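Local coordinates for SusD family protein (Bacteroides uniformis, PDB 7KV1) that probably binds beta-glucans at the cell surface as a SusD-like, tetratricopeptide-repeat glycan-binding protein of a human gut bacterium, at residues V241-D246 with R468-V473. Numbering follows the deposited sequence.
Sequences VMYQND and RYFDLV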
loop_
_atom_site.group_PDB
_atom_site.type_symbol
_atom_site.label_atom_id
_atom_site.label_comp_id
_atom_site.label_asym_id
_atom_site.label_seq_id
_atom_site.Cartn_x
_atom_site.Cartn_y
_atom_site.Cartn_z
ATOM N N VAL A 241 -3.419 -8.389 10.822
ATOM C CA VAL A 241 -3.208 -8.730 12.251
ATOM C C VAL A 241 -2.439 -7.558 12.901
ATOM O O VAL A 241 -2.828 -7.066 13.992
ATOM C CB VAL A 241 -2.457 -10.072 12.335
ATOM C CG1 VAL A 241 -1.863 -10.289 13.707
ATOM C CG2 VAL A 241 -3.362 -11.234 11.974
ATOM N N MET A 242 -1.398 -7.058 12.246
ATOM C CA MET A 242 -0.585 -5.978 12.874
ATOM C C MET A 242 -1.426 -4.689 12.983
ATOM O O MET A 242 -1.332 -3.967 13.987
ATOM C CB MET A 242 0.708 -5.794 12.079
ATOM C CG MET A 242 1.621 -7.043 12.175
ATOM S SD MET A 242 2.953 -7.029 10.950
ATOM C CE MET A 242 4.119 -5.959 11.797
ATOM N N TYR A 243 -2.222 -4.375 11.970
ATOM C CA TYR A 243 -2.970 -3.099 11.945
ATOM C C TYR A 243 -4.025 -3.159 13.045
ATOM O O TYR A 243 -4.335 -2.163 13.614
ATOM C CB TYR A 243 -3.607 -2.809 10.581
ATOM C CG TYR A 243 -4.029 -1.364 10.496
ATOM C CD1 TYR A 243 -3.089 -0.363 10.365
ATOM C CD2 TYR A 243 -5.369 -0.982 10.559
ATOM C CE1 TYR A 243 -3.455 0.971 10.356
ATOM C CE2 TYR A 243 -5.760 0.343 10.502
ATOM C CZ TYR A 243 -4.792 1.334 10.402
ATOM O OH TYR A 243 -5.146 2.654 10.386
ATOM N N GLN A 244 -4.570 -4.334 13.318
ATOM C CA GLN A 244 -5.599 -4.515 14.371
ATOM C C GLN A 244 -4.954 -4.537 15.756
ATOM O O GLN A 244 -5.720 -4.407 16.708
ATOM C CB GLN A 244 -6.355 -5.836 14.149
ATOM C CG GLN A 244 -7.533 -6.112 15.065
ATOM C CD GLN A 244 -8.635 -5.088 15.032
ATOM O OE1 GLN A 244 -8.642 -4.149 14.226
ATOM N NE2 GLN A 244 -9.563 -5.253 15.968
ATOM N N ASN A 245 -3.650 -4.834 15.847
ATOM C CA ASN A 245 -2.918 -5.112 17.115
ATOM C C ASN A 245 -3.545 -6.388 17.704
ATOM O O ASN A 245 -3.751 -6.461 18.922
ATOM C CB ASN A 245 -2.915 -3.895 18.066
ATOM C CG ASN A 245 -1.877 -2.860 17.674
ATOM O OD1 ASN A 245 -0.691 -3.173 17.615
ATOM N ND2 ASN A 245 -2.320 -1.667 17.290
ATOM N N ASP A 246 -3.888 -7.359 16.852
ATOM C CA ASP A 246 -4.578 -8.587 17.298
ATOM C C ASP A 246 -3.525 -9.559 17.857
ATOM O O ASP A 246 -3.063 -10.424 17.115
ATOM C CB ASP A 246 -5.392 -9.195 16.148
ATOM C CG ASP A 246 -6.096 -10.483 16.514
ATOM O OD1 ASP A 246 -6.000 -10.891 17.697
ATOM O OD2 ASP A 246 -6.714 -11.069 15.601
ATOM N N ARG A 468 4.067 4.128 5.813
ATOM C CA ARG A 468 4.451 4.938 6.986
ATOM C C ARG A 468 3.211 5.369 7.755
ATOM O O ARG A 468 3.262 5.271 8.989
ATOM C CB ARG A 468 5.284 6.123 6.518
ATOM C CG ARG A 468 5.689 7.084 7.618
ATOM C CD ARG A 468 6.492 6.461 8.727
ATOM N NE ARG A 468 6.906 7.556 9.583
ATOM C CZ ARG A 468 7.511 7.470 10.767
ATOM N NH1 ARG A 468 7.739 6.290 11.323
ATOM N NH2 ARG A 468 7.863 8.587 11.391
ATOM N N TYR A 469 2.178 5.902 7.088
ATOM C CA TYR A 469 0.984 6.388 7.823
ATOM C C TYR A 469 0.334 5.258 8.636
ATOM O O TYR A 469 0.122 5.436 9.856
ATOM C CB TYR A 469 -0.027 7.053 6.898
ATOM C CG TYR A 469 -1.309 7.368 7.604
ATOM C CD1 TYR A 469 -1.338 8.332 8.605
ATOM C CD2 TYR A 469 -2.478 6.726 7.266
ATOM C CE1 TYR A 469 -2.514 8.619 9.282
ATOM C CE2 TYR A 469 -3.670 7.014 7.914
ATOM C CZ TYR A 469 -3.681 7.958 8.930
ATOM O OH TYR A 469 -4.838 8.237 9.578
ATOM N N PHE A 470 0.002 4.132 7.997
ATOM C CA PHE A 470 -0.573 2.949 8.690
ATOM C C PHE A 470 0.361 2.442 9.805
ATOM O O PHE A 470 -0.187 2.099 10.883
ATOM C CB PHE A 470 -0.953 1.858 7.701
ATOM C CG PHE A 470 -2.019 2.322 6.739
ATOM C CD1 PHE A 470 -3.112 3.045 7.190
ATOM C CD2 PHE A 470 -1.909 2.057 5.387
ATOM C CE1 PHE A 470 -4.084 3.488 6.303
ATOM C CE2 PHE A 470 -2.870 2.506 4.508
ATOM C CZ PHE A 470 -3.949 3.226 4.959
ATOM N N ASP A 471 1.684 2.468 9.625
ATOM C CA ASP A 471 2.636 2.082 10.713
ATOM C C ASP A 471 2.518 3.063 11.893
ATOM O O ASP A 471 2.572 2.596 13.060
ATOM C CB ASP A 471 4.082 1.970 10.239
ATOM C CG ASP A 471 4.302 0.740 9.377
ATOM O OD1 ASP A 471 3.458 -0.211 9.481
ATOM O OD2 ASP A 471 5.287 0.735 8.584
ATOM N N LEU A 472 2.388 4.367 11.643
ATOM C CA LEU A 472 2.303 5.358 12.743
ATOM C C LEU A 472 0.987 5.127 13.511
ATOM O O LEU A 472 1.011 5.146 14.733
ATOM C CB LEU A 472 2.378 6.784 12.192
ATOM C CG LEU A 472 3.750 7.263 11.754
ATOM C CD1 LEU A 472 3.635 8.558 10.950
ATOM C CD2 LEU A 472 4.650 7.443 12.956
ATOM N N VAL A 473 -0.106 4.825 12.826
ATOM C CA VAL A 473 -1.438 4.652 13.477
ATOM C C VAL A 473 -1.453 3.400 14.354
ATOM O O VAL A 473 -1.938 3.479 15.505
ATOM C CB VAL A 473 -2.570 4.602 12.452
ATOM C CG1 VAL A 473 -3.896 4.222 13.114
ATOM C CG2 VAL A 473 -2.676 5.926 11.699
#
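Tyr243 carries the whole contact from its side, reaching Phe470 and Val473, which sit one turn apart on the same helix. With CG anti to the backbone N (chi1 -165°), its ring leaves helix 230-244 and extends across to the other helix. The two rings, of Tyr243 and Phe470, meet obliquely, with centroids 5.6 Å apart and planes at 87°. The apolar packing is carried by Tyr243 CE1, 3.8 Å from both Phe470 CB and Phe470 CD1. Further along the tyrosine, Val473 CG1 lies 3.4 Å from Tyr243 OH, a methyl against a hydroxyl oxygen and so a van der Waals touch. The polar component is slight: Phe470 O lies at the edge of the Tyr243 ring, near its plane and 3.5 Å from Tyr243 CE1, consistent with at most a weak C-H···O contact. A smaller residue such as alanine in place of Tyr243 would probably leave Phe470 CB and Val473 CG1 without this aromatic neighbour and open a gap between the two helices. Just beyond the tyrosine, helix 230-244 ends in a Schellman motif: Asn245 has positive phi (64°), and Asp246 N to Val241 O and Asn245 N to Met242 O are both 3.1 Å. Asn245 ND2 hydrogen-bonds to Arg474 O, adding a polar link to the second helix. This is buried helix-to-helix packing within the largely helical, TPR-containing SusD fold, joining the C-terminal end of helix 230-244 to the short helix 468-474, while Met242 packs on helix 408-420 and Val241 on helix 185-201.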